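Local coordinates for protein TRAP dicarboxylate transporter-DctP subunit (Rhodobacter sphaeroides, PDB 4PE3) that probably captures a small organic acid in the periplasm and delivers it to the membrane components of a TRAP transporter, here in its ligand-free open form, at residues N111-W116 against G179-V184; Y142-I147 against L242-M247; G148-G153 against Q272-T277; A156-V161 against D227-P232; D39-P44 against L68-T73. All coordinates share one frame; numbering follows the deposited sequence. Where two conformers were deposited one is given.

Contact 1: N111-W116 against G179-V184; sequences NPVGAW and GLIANV
Val113 drops both methyls onto one side of the helix that starts at Leu180, and nearly all of the contact passes through it. CG1 is anti to the backbone N (chi1 173°), which leaves CG2 anti to the carbonyl carbon; CG2 enters the first turn between two side chains: Val113 CG2 lies 3.5 Å from Ile181 CG1 and 3.7 Å from Leu180 CG. The other branch points further along the helix, with Val113 CG1 3.9 Å from Val184 CG2. Leu180 and Val184, one turn apart, each run alongside Val113 in the opposite direction, whereas Ile181 crosses it at about a right angle. With its CG anti to the backbone N (chi1 -175°), Leu180 reaches out from the helix and brings CD2 to 3.8 Å from Asn111 O. No hydrogen bond joins the segments. Val113 occupies the second position of a type II turn, closed by Ala115 N to Pro112 O at 3.0 Å, and the positive phi of Gly114 (95°) suits the third position, where a side chain would jam against the preceding carbonyl. The amide of Asn111 is held by Leu240 and Ser239, and Val113 O accepts from Trp316. Helix 302-320 also touches Leu180 and Val184 through Glu315 and Phe308, while helix 324-339 packs against Pro112 and Trp116, so the turn lies among three helices.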
# COMPACT_ATOMS: atom_id res chain seq x y z
N ASN A 111 1.08 1.61 5.84
CA ASN A 111 1.91 2.40 4.92
C ASN A 111 3.00 3.10 5.69
O ASN A 111 2.88 4.28 6.03
CB ASN A 111 1.05 3.40 4.15
CG ASN A 111 1.70 3.86 2.86
OD1 ASN A 111 2.81 3.51 2.52
ND2 ASN A 111 0.96 4.67 2.10
N PRO A 112 4.05 2.35 6.04
CA PRO A 112 5.16 2.96 6.76
C PRO A 112 5.99 3.76 5.78
O PRO A 112 6.83 3.22 5.06
CB PRO A 112 5.92 1.76 7.30
CG PRO A 112 5.61 0.65 6.33
CD PRO A 112 4.23 0.91 5.82
N VAL A 113 5.63 5.03 5.69
CA VAL A 113 6.09 5.91 4.63
C VAL A 113 7.61 5.84 4.52
O VAL A 113 8.32 6.02 5.50
CB VAL A 113 5.63 7.35 4.94
CG1 VAL A 113 6.24 8.33 3.96
CG2 VAL A 113 4.11 7.44 4.92
N GLY A 114 8.09 5.52 3.33
CA GLY A 114 9.50 5.50 3.04
C GLY A 114 10.20 4.15 3.17
O GLY A 114 11.36 3.98 2.80
N ALA A 115 9.51 3.17 3.71
CA ALA A 115 10.13 1.88 3.94
C ALA A 115 10.48 1.10 2.67
O ALA A 115 11.43 0.33 2.65
CB ALA A 115 9.24 1.02 4.81
N TRP A 116 9.67 1.27 1.62
CA TRP A 116 9.70 0.34 0.50
C TRP A 116 10.09 0.98 -0.84
O TRP A 116 9.73 2.12 -1.12
CB TRP A 116 8.32 -0.34 0.31
CG TRP A 116 7.72 -0.87 1.58
CD1 TRP A 116 6.50 -0.56 2.09
CD2 TRP A 116 8.32 -1.78 2.50
NE1 TRP A 116 6.30 -1.22 3.27
CE2 TRP A 116 7.39 -2.00 3.53
CE3 TRP A 116 9.54 -2.46 2.54
CZ2 TRP A 116 7.65 -2.83 4.60
CZ3 TRP A 116 9.79 -3.31 3.61
CH2 TRP A 116 8.85 -3.49 4.62
N GLY A 179 -0.95 13.78 7.83
CA GLY A 179 -0.47 12.66 8.61
C GLY A 179 0.96 12.27 8.30
O GLY A 179 1.83 13.11 8.07
N LEU A 180 1.22 10.97 8.30
CA LEU A 180 2.59 10.49 8.24
C LEU A 180 3.29 10.90 6.95
O LEU A 180 4.47 11.23 6.98
CB LEU A 180 2.62 8.97 8.43
CG LEU A 180 4.00 8.33 8.50
CD1 LEU A 180 4.84 8.88 9.66
CD2 LEU A 180 3.81 6.82 8.63
N ILE A 181 2.60 10.93 5.82
CA ILE A 181 3.26 11.37 4.59
C ILE A 181 3.75 12.81 4.71
O ILE A 181 4.93 13.09 4.48
CB ILE A 181 2.37 11.21 3.34
CG1 ILE A 181 2.13 9.72 3.10
CG2 ILE A 181 3.04 11.83 2.12
CD1 ILE A 181 1.03 9.43 2.08
N ALA A 182 2.88 13.74 5.07
CA ALA A 182 3.31 15.12 5.26
C ALA A 182 4.41 15.22 6.32
O ALA A 182 5.37 16.00 6.14
CB ALA A 182 2.13 16.01 5.65
N ASN A 183 4.29 14.47 7.42
CA ASN A 183 5.24 14.59 8.51
C ASN A 183 6.62 14.10 8.10
O ASN A 183 7.62 14.70 8.51
CB ASN A 183 4.73 13.86 9.74
CG ASN A 183 3.52 14.54 10.35
OD1 ASN A 183 3.27 15.72 10.10
ND2 ASN A 183 2.76 13.80 11.15
N VAL A 184 6.70 13.06 7.28
CA VAL A 184 7.97 12.59 6.74
C VAL A 184 8.57 13.62 5.77
O VAL A 184 9.75 13.95 5.87
CB VAL A 184 7.84 11.22 6.07
CG1 VAL A 184 9.08 10.83 5.31
CG2 VAL A 184 7.55 10.15 7.14

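Contact 2: Y142-I147 against L242-M247; sequences YGLQFI and LVEVSM
An antiparallel strand pair at the edge of the five-stranded mixed sheet joins Gln145 to Met247 and Phe146 to Ser246. Gln145 and Met247 form the hydrogen-bonded pair: Gln145 N donates to Met247 O at 2.7 Å, almost straight at 170°, and Met247 N returns a bond to Gln145 O at 2.9 Å. Ile147 N donates to Val245 O at 2.8 Å, but Val245 N bonds to Gly148 O one residue on, so Ile147 and Gly148 face Val245 as a classic beta bulge. Phe146 and Ser246 make the non-hydrogen-bonded pair, their CA atoms only 4.3 Å apart. The short strand segments run at 131°, well short of antiparallel, a departure to which twist and the bulge probably both contribute. Strand 144-150 is outermost and 243-248 lies between it and 91-95, in a sheet that probably forms the core of one lobe of the solute-binding fold.

On the face bearing Phe146 and Ser246, Phe146 CG, anti to the backbone N, carries the ring along the neighbouring strand to Glu244, edge first: Phe146 CE1 is 3.7 Å from Glu244 CB, which lies in the ring plane, and the carboxylate plane stands 78° from that of the ring. Ser246 OG donates to Glu244 OE2 at 2.8 Å on the anti side of the carboxylate. His92 also bonds OE2 and Thr96 bonds OE1, so this buried acid is gripped at both oxygens; an acetate ion lies beside it. Ile147 CD1 comes within 3.9 Å of CG of the selenomethionine Met247, and Trp252 touches both side chains. Gln145 OE1 is bonded by Lys249 NZ.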
# COMPACT_ATOMS: atom_id res chain seq x y z
N TYR A 142 -10.32 -8.84 16.86
CA TYR A 142 -11.57 -8.44 16.22
C TYR A 142 -12.30 -9.61 15.59
O TYR A 142 -13.32 -9.40 14.94
CB TYR A 142 -11.28 -7.35 15.19
CG TYR A 142 -10.82 -6.10 15.88
CD1 TYR A 142 -11.65 -5.43 16.75
CD2 TYR A 142 -9.55 -5.62 15.69
CE1 TYR A 142 -11.24 -4.30 17.40
CE2 TYR A 142 -9.12 -4.49 16.33
CZ TYR A 142 -9.96 -3.83 17.18
OH TYR A 142 -9.52 -2.70 17.82
N GLY A 143 -11.81 -10.83 15.77
CA GLY A 143 -12.46 -12.00 15.21
C GLY A 143 -12.10 -12.30 13.77
O GLY A 143 -12.85 -13.04 13.10
N LEU A 144 -11.00 -11.72 13.29
CA LEU A 144 -10.53 -11.91 11.92
C LEU A 144 -9.24 -12.70 11.85
O LEU A 144 -8.40 -12.63 12.76
CB LEU A 144 -10.30 -10.56 11.23
CG LEU A 144 -11.48 -9.83 10.64
CD1 LEU A 144 -12.57 -9.55 11.62
CD2 LEU A 144 -10.99 -8.53 10.03
N GLN A 145 -9.08 -13.48 10.80
CA GLN A 145 -7.82 -14.11 10.44
C GLN A 145 -7.27 -13.38 9.22
O GLN A 145 -7.99 -13.20 8.24
CB GLN A 145 -8.03 -15.57 10.09
CG GLN A 145 -6.74 -16.26 9.78
CD GLN A 145 -5.86 -16.43 11.01
OE1 GLN A 145 -6.31 -16.23 12.15
NE2 GLN A 145 -4.60 -16.79 10.79
N PHE A 146 -6.02 -12.94 9.29
CA PHE A 146 -5.31 -12.33 8.14
C PHE A 146 -4.82 -13.46 7.24
O PHE A 146 -4.10 -14.34 7.68
CB PHE A 146 -4.13 -11.49 8.64
CG PHE A 146 -3.26 -10.94 7.54
CD1 PHE A 146 -3.70 -9.89 6.78
CD2 PHE A 146 -2.01 -11.46 7.29
CE1 PHE A 146 -2.91 -9.36 5.77
CE2 PHE A 146 -1.20 -10.93 6.29
CZ PHE A 146 -1.66 -9.89 5.54
N ILE A 147 -5.30 -13.49 6.00
CA ILE A 147 -4.90 -14.52 5.04
C ILE A 147 -3.63 -14.11 4.30
O ILE A 147 -2.66 -14.87 4.27
CB ILE A 147 -6.02 -14.81 4.03
CG1 ILE A 147 -7.25 -15.33 4.77
CG2 ILE A 147 -5.56 -15.84 2.99
CD1 ILE A 147 -8.52 -15.27 3.96
N LEU A 242 -0.93 -1.08 2.02
CA LEU A 242 -1.20 -2.49 2.30
C LEU A 242 -2.70 -2.75 2.21
O LEU A 242 -3.48 -2.09 2.88
CB LEU A 242 -0.70 -2.86 3.70
CG LEU A 242 -0.61 -4.31 4.12
CD1 LEU A 242 0.31 -4.52 5.31
CD2 LEU A 242 -1.99 -4.81 4.47
N VAL A 243 -3.06 -3.68 1.34
CA VAL A 243 -4.44 -4.17 1.26
C VAL A 243 -4.46 -5.58 1.84
O VAL A 243 -3.67 -6.45 1.46
CB VAL A 243 -4.95 -4.14 -0.19
CG1 VAL A 243 -6.15 -5.02 -0.37
CG2 VAL A 243 -5.26 -2.72 -0.56
N GLU A 244 -5.28 -5.76 2.87
CA GLU A 244 -5.37 -7.06 3.52
C GLU A 244 -6.50 -7.89 2.94
O GLU A 244 -7.55 -7.34 2.54
CB GLU A 244 -5.63 -6.89 5.03
CG GLU A 244 -6.96 -6.23 5.39
CD GLU A 244 -7.15 -6.11 6.89
OE1 GLU A 244 -6.79 -5.06 7.46
OE2 GLU A 244 -7.67 -7.07 7.52
N VAL A 245 -6.27 -9.20 2.86
CA VAL A 245 -7.31 -10.19 2.58
C VAL A 245 -7.44 -10.97 3.88
O VAL A 245 -6.51 -11.64 4.32
CB VAL A 245 -6.91 -11.15 1.44
CG1 VAL A 245 -7.97 -12.17 1.17
CG2 VAL A 245 -6.63 -10.36 0.16
N SER A 246 -8.60 -10.83 4.51
CA SER A 246 -8.85 -11.39 5.83
C SER A 246 -10.28 -11.91 5.92
O SER A 246 -11.16 -11.45 5.17
CB SER A 246 -8.68 -10.31 6.89
OG SER A 246 -7.39 -9.72 6.79
N MSE A 247 -10.55 -12.83 6.84
CA MSE A 247 -11.88 -13.41 6.94
C MSE A 247 -12.21 -13.76 8.37
O MSE A 247 -11.36 -13.69 9.28
CB MSE A 247 -12.00 -14.64 6.03
CG MSE A 247 -11.36 -15.92 6.53
SE MSE A 247 -11.88 -17.45 5.43
CE MSE A 247 -13.72 -17.54 6.04

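Contact 3: G148-G153 against Q272-T277; sequences GVSTPG and QTQIDT
Ser150, the last strand residue of segment 148-153, meets Gln274 of the long helix 257-291 first: Ser150 CB lies 3.3 Å from Gln274 OE1. With OG between the backbone N and the carbonyl carbon (chi1 52°), Ser150 can hold both water 1, at 2.7 Å, and Val243 O. That water donates to Gln274 OE1 at 2.6 Å, bridging the two side chains that do not bond directly. At Thr151 the chain leaves the sheet, and Thr151 O stands 3.1 Å from Gln274 CD, against the amide carbon rather than at its N-H. Gln274 gets there as an extended chain from the helix, and its NE2 is spent on Asn45 OD1. With an alanine here instead of Gln274, water 1 and Asn45 would probably each lose a partner, and a gap would open beside Thr151 O. The methyl of Thr151 turns to the next helix residue, with CG2 4.0 Å from Ile275 CG1, the two side chains crossing at about a right angle. Pro152 follows, resting on Asn45 and Pro241. Thr151 OG1 accepts from Gly153 N at 2.9 Å, closing an ST turn, and is also bonded to Pro241 O. This turn carries the chain out of the five-stranded sheet on its way to strand 157-159 of the other sheet.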
# COMPACT_ATOMS: atom_id res chain seq x y z
N GLY A 148 -3.63 -12.93 3.70
CA GLY A 148 -2.44 -12.45 3.01
C GLY A 148 -2.59 -11.03 2.52
O GLY A 148 -3.64 -10.41 2.63
N VAL A 149 -1.49 -10.53 1.96
CA VAL A 149 -1.37 -9.13 1.63
C VAL A 149 -1.43 -8.91 0.12
O VAL A 149 -1.08 -9.79 -0.68
CB VAL A 149 -0.04 -8.55 2.23
CG1 VAL A 149 1.17 -9.00 1.44
CG2 VAL A 149 -0.11 -7.06 2.30
N SER A 150 -1.89 -7.73 -0.27
CA SER A 150 -1.79 -7.28 -1.64
C SER A 150 -1.54 -5.79 -1.60
O SER A 150 -1.39 -5.21 -0.55
CB SER A 150 -3.08 -7.61 -2.36
OG SER A 150 -4.21 -7.11 -1.65
N THR A 151 -1.48 -5.15 -2.77
CA THR A 151 -1.34 -3.71 -2.83
C THR A 151 -1.90 -3.12 -4.13
O THR A 151 -1.83 -3.75 -5.17
CB THR A 151 0.16 -3.33 -2.68
OG1 THR A 151 0.32 -1.90 -2.73
CG2 THR A 151 0.96 -3.95 -3.78
N PRO A 152 -2.43 -1.89 -4.06
CA PRO A 152 -2.75 -1.19 -5.31
C PRO A 152 -1.51 -0.54 -5.95
O PRO A 152 -1.63 0.13 -6.98
CB PRO A 152 -3.71 -0.10 -4.85
CG PRO A 152 -3.28 0.18 -3.43
CD PRO A 152 -2.88 -1.16 -2.87
N GLY A 153 -0.34 -0.71 -5.33
CA GLY A 153 0.91 -0.34 -5.99
C GLY A 153 1.79 0.64 -5.24
O GLY A 153 1.31 1.46 -4.45
N GLN A 272 0.20 -11.81 -6.66
CA GLN A 272 1.23 -11.75 -7.70
C GLN A 272 0.69 -11.24 -9.03
O GLN A 272 1.36 -10.49 -9.74
CB GLN A 272 1.88 -13.12 -7.85
CG GLN A 272 2.74 -13.51 -6.64
CD GLN A 272 3.96 -12.62 -6.52
OE1 GLN A 272 4.75 -12.52 -7.46
NE2 GLN A 272 4.09 -11.91 -5.39
N THR A 273 -0.52 -11.64 -9.37
CA THR A 273 -1.14 -11.18 -10.62
C THR A 273 -1.35 -9.68 -10.55
O THR A 273 -1.12 -8.97 -11.55
CB THR A 273 -2.49 -11.89 -10.86
OG1 THR A 273 -2.26 -13.30 -10.93
CG2 THR A 273 -3.16 -11.39 -12.15
N GLN A 274 -1.80 -9.18 -9.41
CA GLN A 274 -2.00 -7.76 -9.21
C GLN A 274 -0.66 -7.00 -9.32
O GLN A 274 -0.56 -6.03 -10.06
CB GLN A 274 -2.67 -7.48 -7.88
CG GLN A 274 -2.82 -5.99 -7.55
CD GLN A 274 -3.81 -5.74 -6.44
OE1 GLN A 274 -3.71 -6.33 -5.38
NE2 GLN A 274 -4.76 -4.84 -6.69
N ILE A 275 0.36 -7.46 -8.61
CA ILE A 275 1.64 -6.76 -8.66
C ILE A 275 2.21 -6.75 -10.07
O ILE A 275 2.72 -5.74 -10.51
CB ILE A 275 2.61 -7.34 -7.62
CG1 ILE A 275 2.18 -6.80 -6.25
CG2 ILE A 275 4.05 -6.99 -7.96
CD1 ILE A 275 2.30 -7.78 -5.19
N ASP A 276 2.11 -7.87 -10.77
CA ASP A 276 2.68 -7.94 -12.11
C ASP A 276 1.87 -7.08 -13.09
O ASP A 276 2.44 -6.43 -13.97
CB ASP A 276 2.76 -9.40 -12.58
CG ASP A 276 3.75 -10.24 -11.77
OD1 ASP A 276 4.56 -9.65 -11.02
OD2 ASP A 276 3.71 -11.48 -11.90
N THR A 277 0.56 -7.02 -12.92
CA THR A 277 -0.27 -6.19 -13.78
C THR A 277 0.06 -4.71 -13.58
O THR A 277 0.22 -3.94 -14.53
CB THR A 277 -1.77 -6.45 -13.52
OG1 THR A 277 -2.08 -7.81 -13.87
CG2 THR A 277 -2.66 -5.54 -14.33
O HOH W 1 -4.40 -4.95 -3.32

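Contact 4: A156-V161 against D227-P232; sequences AFVSKV and DIAPHP. With ZN (zinc ion), chain I.
The imidazole of His231 turns an edge to the chain at Lys160, with His231 CD2 3.4 Å from Lys160 O near the ring plane, while Val161 approaches the ring obliquely. His231 ND1 is hydrogen-bonded to His298, whose ring meets it at about 55°. The Phe157 ring belongs to a separate cluster, nearly parallel to Phe185 and tilted against Phe237. At the backbone, His231 N donates to Ser159 O at 2.9 Å, and His231 CB lies 3.3 Å from Val161 O. Ser159 OG, anti to its own backbone N (chi1 -177°), curls forward to donate to Val161 O at 2.8 Å, in the carbonyl plane on a lone pair. Strand 157-159 is an outermost strand of the four-stranded sheet, paired inside it with 211-213; the exit from helix 225-228 lies along its other side. A water bridges them, accepting from Ser159 N and donating to Ala229 O at 2.7 Å. With a leucine in place of His231, His298 would probably be left without its hydrogen-bonding mate, and the edge contact with Lys160 O would be lost. Ala229 CB fits between two side chains, 3.5 Å from Lys160 CG and 3.9 Å from Val158 CG1. The lysine chain bends at chi3 (70°) and takes NZ to Leu204 O. Beyond the contact, Asp227 OD2 binds a zinc ion at 1.9 Å.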
# COMPACT_ATOMS: atom_id res chain seq x y z
N ALA A 156 4.49 6.39 -7.72
CA ALA A 156 5.62 7.14 -8.24
C ALA A 156 5.50 8.59 -7.78
O ALA A 156 4.41 9.06 -7.49
CB ALA A 156 5.64 7.07 -9.74
N PHE A 157 6.62 9.31 -7.72
CA PHE A 157 6.59 10.69 -7.29
C PHE A 157 6.49 11.59 -8.50
O PHE A 157 7.12 11.34 -9.52
CB PHE A 157 7.90 10.99 -6.52
CG PHE A 157 7.84 12.20 -5.61
CD1 PHE A 157 6.89 12.30 -4.63
CD2 PHE A 157 8.78 13.20 -5.71
CE1 PHE A 157 6.83 13.40 -3.78
CE2 PHE A 157 8.74 14.31 -4.86
CZ PHE A 157 7.76 14.39 -3.88
N VAL A 158 5.77 12.69 -8.33
CA VAL A 158 5.62 13.74 -9.33
C VAL A 158 6.51 14.91 -8.91
O VAL A 158 6.42 15.36 -7.77
CB VAL A 158 4.16 14.20 -9.41
CG1 VAL A 158 4.03 15.45 -10.32
CG2 VAL A 158 3.26 13.07 -9.89
N SER A 159 7.37 15.39 -9.80
CA SER A 159 8.21 16.54 -9.47
C SER A 159 8.56 17.35 -10.70
O SER A 159 8.93 16.79 -11.73
CB SER A 159 9.49 16.11 -8.73
OG SER A 159 10.23 17.27 -8.38
N LYS A 160 8.49 18.67 -10.57
CA LYS A 160 8.94 19.61 -11.60
C LYS A 160 10.43 19.86 -11.54
O LYS A 160 11.01 20.31 -12.53
CB LYS A 160 8.28 20.98 -11.42
CG LYS A 160 6.82 21.05 -11.67
CD LYS A 160 6.23 22.41 -11.29
CE LYS A 160 6.66 23.52 -12.25
NZ LYS A 160 5.75 24.70 -12.11
N VAL A 161 11.04 19.60 -10.37
CA VAL A 161 12.45 19.89 -10.12
C VAL A 161 13.24 18.59 -10.06
O VAL A 161 12.71 17.55 -9.66
CB VAL A 161 12.65 20.73 -8.83
CG1 VAL A 161 12.00 22.10 -8.96
CG2 VAL A 161 12.14 19.99 -7.58
N ASP A 227 4.11 15.35 -17.71
CA ASP A 227 4.33 16.27 -18.80
C ASP A 227 4.56 17.69 -18.29
O ASP A 227 5.44 18.40 -18.79
CB ASP A 227 3.16 16.29 -19.77
CG ASP A 227 3.03 15.03 -20.59
OD1 ASP A 227 3.58 13.97 -20.26
OD2 ASP A 227 2.33 15.10 -21.61
N ILE A 228 3.79 18.11 -17.29
CA ILE A 228 3.93 19.44 -16.72
C ILE A 228 5.02 19.51 -15.64
O ILE A 228 5.51 20.60 -15.32
CB ILE A 228 2.58 19.98 -16.18
CG1 ILE A 228 2.06 19.15 -15.03
CG2 ILE A 228 1.55 20.04 -17.32
CD1 ILE A 228 0.85 19.77 -14.34
N ALA A 229 5.44 18.35 -15.16
CA ALA A 229 6.43 18.22 -14.07
C ALA A 229 7.37 17.10 -14.50
O ALA A 229 7.14 15.93 -14.23
CB ALA A 229 5.72 17.90 -12.77
N PRO A 230 8.42 17.45 -15.26
CA PRO A 230 9.13 16.45 -16.06
C PRO A 230 10.31 15.75 -15.36
O PRO A 230 11.18 15.24 -16.04
CB PRO A 230 9.59 17.27 -17.28
CG PRO A 230 9.77 18.64 -16.75
CD PRO A 230 8.74 18.84 -15.68
N HIS A 231 10.25 15.65 -14.04
CA HIS A 231 11.26 14.93 -13.26
C HIS A 231 10.65 13.96 -12.27
O HIS A 231 10.91 14.01 -11.06
CB HIS A 231 12.15 15.93 -12.51
CG HIS A 231 13.08 16.69 -13.39
ND1 HIS A 231 14.12 16.08 -14.06
CD2 HIS A 231 13.11 17.99 -13.74
CE1 HIS A 231 14.77 16.99 -14.77
NE2 HIS A 231 14.17 18.15 -14.61
N PRO A 232 9.83 13.02 -12.75
CA PRO A 232 9.30 12.01 -11.83
C PRO A 232 10.37 11.13 -11.20
O PRO A 232 11.45 10.96 -11.78
CB PRO A 232 8.39 11.17 -12.74
CG PRO A 232 8.98 11.32 -14.10
CD PRO A 232 9.44 12.76 -14.14
ZN ZN I . 1.33 16.46 -22.45
O HOH W 2 6.63 14.08 -12.36
O HOH W 3 3.99 22.86 -14.25

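Contact 5: D39-P44 against L68-T73; sequences DPAGNP and LMPVGT
Two type II turns meet at the surface here, one leading from strand 32-37 into helix 44-59 and the other leaving strand 65-69, which borders 32-37 in the five-stranded sheet. Asp39 and Val71 join them: Val71 N donates to Asp39 O at 2.9 Å, with a nearly straight N-H...O angle of 170°. The donor comes from above the carbonyl plane, 48° out of it, and so misses the lone-pair directions. Pro70 CA adds a CA-H...O contact to the same oxygen.

Around this bond the side chains rest mainly on backbone. Val71 CG1 lies between its backbone N and carbonyl carbon (chi1 63°), which sets this methyl over the Asp39-Pro40 peptide, 3.6 Å from Asp39 C; it then meets Pro40 CB at 4.3 Å. The ring of Pro70 lies beside the next peptide, Pro70 CB standing 3.6 Å from Ala41 N, while its CG faces the methyl of Ala41. The carboxylate of Asp39 lies by helix 44-59, where OD2 has a weak hydrogen bond with Gln49.

Both turns put a glycine with positive phi at the third position, Gly42 and Gly72. The first ends at Asn43, the N-cap of helix 44-59, whose OD1 accepts from Phe46 N and weakly from Asn45 N. In the second, Pro70 O takes two donors from one residue on the same face of its plane: Thr73 N at 3.2 Å, and Thr73 OG1 at 2.7 Å, tilted from that plane.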
# COMPACT_ATOMS: atom_id res chain seq x y z
N ASP A 39 -12.96 -1.43 -2.99
CA ASP A 39 -13.08 -0.80 -4.30
C ASP A 39 -14.46 -1.01 -4.90
O ASP A 39 -15.16 -1.98 -4.57
CB ASP A 39 -12.01 -1.37 -5.22
CG ASP A 39 -10.61 -1.05 -4.74
OD1 ASP A 39 -10.34 0.12 -4.46
OD2 ASP A 39 -9.78 -1.97 -4.63
N PRO A 40 -14.88 -0.10 -5.77
CA PRO A 40 -16.16 -0.24 -6.44
C PRO A 40 -16.08 -1.11 -7.69
O PRO A 40 -14.99 -1.31 -8.23
CB PRO A 40 -16.49 1.20 -6.84
CG PRO A 40 -15.14 1.81 -7.10
CD PRO A 40 -14.22 1.18 -6.09
N ALA A 41 -17.23 -1.56 -8.19
CA ALA A 41 -17.28 -2.20 -9.50
C ALA A 41 -16.76 -1.21 -10.52
O ALA A 41 -17.00 -0.01 -10.41
CB ALA A 41 -18.69 -2.61 -9.84
N GLY A 42 -16.03 -1.73 -11.50
CA GLY A 42 -15.44 -0.90 -12.54
C GLY A 42 -13.96 -0.72 -12.31
O GLY A 42 -13.16 -0.80 -13.25
N ASN A 43 -13.60 -0.50 -11.04
CA ASN A 43 -12.24 -0.16 -10.65
C ASN A 43 -11.27 -1.30 -10.99
O ASN A 43 -11.62 -2.48 -10.89
CB ASN A 43 -12.26 0.18 -9.14
CG ASN A 43 -10.90 0.24 -8.52
OD1 ASN A 43 -10.23 -0.77 -8.39
ND2 ASN A 43 -10.50 1.43 -8.06
N PRO A 44 -10.08 -0.96 -11.48
CA PRO A 44 -9.20 -2.00 -12.00
C PRO A 44 -8.72 -2.96 -10.91
O PRO A 44 -8.41 -4.14 -11.18
CB PRO A 44 -8.05 -1.22 -12.64
CG PRO A 44 -8.10 0.12 -11.99
CD PRO A 44 -9.54 0.39 -11.70
N LEU A 68 -17.42 -11.95 -4.34
CA LEU A 68 -16.77 -10.67 -4.19
C LEU A 68 -17.76 -9.51 -4.39
O LEU A 68 -18.38 -9.40 -5.44
CB LEU A 68 -15.63 -10.56 -5.22
CG LEU A 68 -14.83 -9.26 -5.25
CD1 LEU A 68 -13.96 -9.14 -4.01
CD2 LEU A 68 -14.00 -9.18 -6.55
N MSE A 69 -17.89 -8.64 -3.40
CA MSE A 69 -18.89 -7.58 -3.42
C MSE A 69 -18.22 -6.22 -3.37
O MSE A 69 -17.33 -6.00 -2.56
CB MSE A 69 -19.83 -7.76 -2.24
CG MSE A 69 -20.57 -9.10 -2.23
SE MSE A 69 -21.52 -9.46 -0.57
CE MSE A 69 -20.08 -9.15 0.70
N PRO A 70 -18.64 -5.28 -4.21
CA PRO A 70 -18.00 -3.96 -4.18
C PRO A 70 -18.18 -3.24 -2.84
O PRO A 70 -19.05 -3.58 -2.04
CB PRO A 70 -18.71 -3.17 -5.28
CG PRO A 70 -19.47 -4.16 -6.06
CD PRO A 70 -19.68 -5.38 -5.24
N VAL A 71 -17.32 -2.26 -2.59
CA VAL A 71 -17.36 -1.48 -1.36
C VAL A 71 -18.77 -0.96 -1.10
O VAL A 71 -19.45 -0.48 -2.00
CB VAL A 71 -16.34 -0.33 -1.44
CG1 VAL A 71 -16.71 0.62 -2.56
CG2 VAL A 71 -16.23 0.37 -0.07
N GLY A 72 -19.18 -1.07 0.17
CA GLY A 72 -20.43 -0.53 0.63
C GLY A 72 -21.66 -1.38 0.34
O GLY A 72 -22.77 -0.94 0.62
N THR A 73 -21.47 -2.56 -0.24
CA THR A 73 -22.62 -3.40 -0.59
C THR A 73 -23.42 -3.79 0.62
O THR A 73 -24.64 -3.64 0.62
CB THR A 73 -22.19 -4.72 -1.23
OG1 THR A 73 -21.61 -4.46 -2.50
CG2 THR A 73 -23.39 -5.64 -1.42

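In the fold
Contact 5 closes first along the chain; the other four interleave, with contact 4 nested inside the loops closed by contacts 2 and 3, and contact 1 crossing all three. Contacts 2, 3 and 5 reach the five-stranded sheet, their centres about 16 to 17 Å apart. Contacts 2 and 3 share strand 144-150 and touch directly, Val243 and Ser150 continuing the strand pairing. Contact 4 lies at an outer strand of the four-stranded sheet, its centre about 36 Å from that of contact 2, across the chain's centre. Two sheets joined by chain crossings fit the two-lobed fold of periplasmic binding proteins, whose lobes probably close over the solute.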